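Local coordinates for polyamine export protein (Haemophilus ducreyi, PDB 2P4P) that may export the polyamines cadaverine and putrescine from the cytoplasm, and is represented by its C-terminal transporter-associated (CorC_HlyC) domain, at residues D21-A25 with L26-T30. Numbering follows the deposited sequence.
Sequences DVMRA and LNIHT
M23 and I28 touch side chain to side chain where helix 19-25 ends and the chain turns back past its last turn. Followed outward, M23 CB passes I28 O at 3.9 Å. With CG anti to the carbonyl carbon (chi1 -57°) and further bends at chi2 and chi3, the selenomethionine chain curls over the branched side chain of I28, and its terminal CE reaches I28 CD1 at 3.6 Å. The M23 chain passes aslant the I28 side chain: CD1 of I28 meets both SE and CE of M23, while CG2 approaches SE alone. Beside this pair V22 and L26, one turn apart in sequence, run side by side in the same direction. V22 CG1, anti to the backbone N, touches L26 CD1 at 3.7 Å, while L26 CG rests on the carbonyl oxygen of V22.

L26 N bonds to V22 O at 3.0 Å as a last helical link. The helix ends in a Schellman motif: N27 takes positive phi (61°), and I28 N swings back to M23 O at 2.9 Å in the 6→1 bond. In the 5→2 bond N27 N meets R24 O at 3.0 Å, approaching from above that carbonyl plane. On the exposed side, R24 NH1 forms a salt bridge with D21 OD1 one turn earlier, and H29 NE2 donates to N27 OD1 at 2.8 Å, from above the plane of the amide carbonyl.

The apolar side of this helix end packs into the domain. V22 and M23 touch I40 of helix 40-48, A25 and L26 lie on W11 of strand 10-14, an outermost strand of the three-stranded antiparallel sheet within this chain, and F31 and F65 add loop contacts to M23 and L26 respectively.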
loop_
_atom_site.group_PDB
_atom_site.type_symbol
_atom_site.label_atom_id
_atom_site.label_comp_id
_atom_site.label_asym_id
_atom_site.label_seq_id
_atom_site.Cartn_x
_atom_site.Cartn_y
_atom_site.Cartn_z
ATOM N N ASP A 21 16.349 9.834 7.624
ATOM C CA ASP A 21 15.085 10.148 8.297
ATOM C C ASP A 21 14.271 8.893 8.625
ATOM O O ASP A 21 13.698 8.797 9.706
ATOM C CB ASP A 21 14.260 11.087 7.414
ATOM C CG ASP A 21 14.788 12.516 7.439
ATOM O OD1 ASP A 21 15.806 12.730 8.108
ATOM O OD2 ASP A 21 14.184 13.400 6.795
ATOM N N VAL A 22 14.217 7.967 7.671
ATOM C CA VAL A 22 13.534 6.665 7.829
ATOM C C VAL A 22 14.248 5.766 8.818
ATOM O O VAL A 22 13.628 5.255 9.741
ATOM C CB VAL A 22 13.405 5.930 6.470
ATOM C CG1 VAL A 22 12.768 4.525 6.633
ATOM C CG2 VAL A 22 12.588 6.771 5.508
HETATM N N MSE A 23 15.554 5.597 8.635
HETATM C CA MSE A 23 16.382 4.851 9.609
HETATM C C MSE A 23 16.198 5.389 11.025
HETATM O O MSE A 23 16.049 4.616 11.954
HETATM C CB MSE A 23 17.892 4.905 9.266
HETATM C CG MSE A 23 18.357 4.416 7.922
HETATM SE SE MSE A 23 17.976 2.553 7.533
HETATM C CE MSE A 23 16.141 2.658 6.891
ATOM N N ARG A 24 16.296 6.711 11.203
ATOM C CA ARG A 24 16.110 7.340 12.514
ATOM C C ARG A 24 14.743 7.030 13.126
ATOM O O ARG A 24 14.654 6.579 14.269
ATOM C CB ARG A 24 16.343 8.861 12.447
ATOM C CG ARG A 24 15.718 9.659 13.582
ATOM C CD ARG A 24 15.985 11.178 13.463
ATOM N NE ARG A 24 17.210 11.496 12.709
ATOM C CZ ARG A 24 17.233 11.965 11.460
ATOM N NH1 ARG A 24 16.101 12.172 10.794
ATOM N NH2 ARG A 24 18.388 12.238 10.874
ATOM N N ALA A 25 13.683 7.260 12.363
ATOM C CA ALA A 25 12.338 6.995 12.846
ATOM C C ALA A 25 12.100 5.515 13.200
ATOM O O ALA A 25 11.279 5.223 14.055
ATOM C CB ALA A 25 11.330 7.475 11.856
ATOM N N LEU A 26 12.844 4.603 12.571
ATOM C CA LEU A 26 12.676 3.165 12.820
ATOM C C LEU A 26 13.724 2.635 13.797
ATOM O O LEU A 26 13.800 1.434 14.016
ATOM C CB LEU A 26 12.779 2.389 11.519
ATOM C CG LEU A 26 11.651 2.537 10.463
ATOM C CD1 LEU A 26 12.059 1.852 9.161
ATOM C CD2 LEU A 26 10.350 1.931 10.984
ATOM N N ASN A 27 14.544 3.542 14.332
ATOM C CA ASN A 27 15.565 3.250 15.336
ATOM C C ASN A 27 16.607 2.249 14.828
ATOM O O ASN A 27 17.078 1.397 15.595
ATOM C CB ASN A 27 14.917 2.793 16.661
ATOM C CG ASN A 27 15.862 2.852 17.850
ATOM O OD1 ASN A 27 16.618 3.813 18.043
ATOM N ND2 ASN A 27 15.804 1.822 18.674
ATOM N N ILE A 28 16.949 2.377 13.535
ATOM C CA ILE A 28 18.004 1.593 12.894
ATOM C C ILE A 28 19.306 2.338 13.025
ATOM O O ILE A 28 19.407 3.480 12.605
ATOM C CB ILE A 28 17.687 1.287 11.409
ATOM C CG1 ILE A 28 16.277 0.675 11.296
ATOM C CG2 ILE A 28 18.733 0.308 10.802
ATOM C CD1 ILE A 28 15.661 0.704 9.891
ATOM N N HIS A 29 20.298 1.681 13.618
ATOM C CA HIS A 29 21.568 2.318 13.881
ATOM C C HIS A 29 22.706 1.743 13.031
ATOM O O HIS A 29 23.831 2.212 13.093
ATOM C CB HIS A 29 21.854 2.233 15.374
ATOM C CG HIS A 29 20.940 3.097 16.189
ATOM N ND1 HIS A 29 21.089 4.468 16.259
ATOM C CD2 HIS A 29 19.849 2.796 16.934
ATOM C CE1 HIS A 29 20.134 4.974 17.022
ATOM N NE2 HIS A 29 19.364 3.981 17.437
ATOM N N THR A 30 22.397 0.728 12.248
ATOM C CA THR A 30 23.354 0.126 11.337
ATOM C C THR A 30 22.812 0.222 9.909
ATOM O O THR A 30 21.888 -0.474 9.532
ATOM C CB THR A 30 23.645 -1.335 11.741
ATOM O OG1 THR A 30 24.261 -1.345 13.037
ATOM C CG2 THR A 30 24.543 -2.018 10.740
#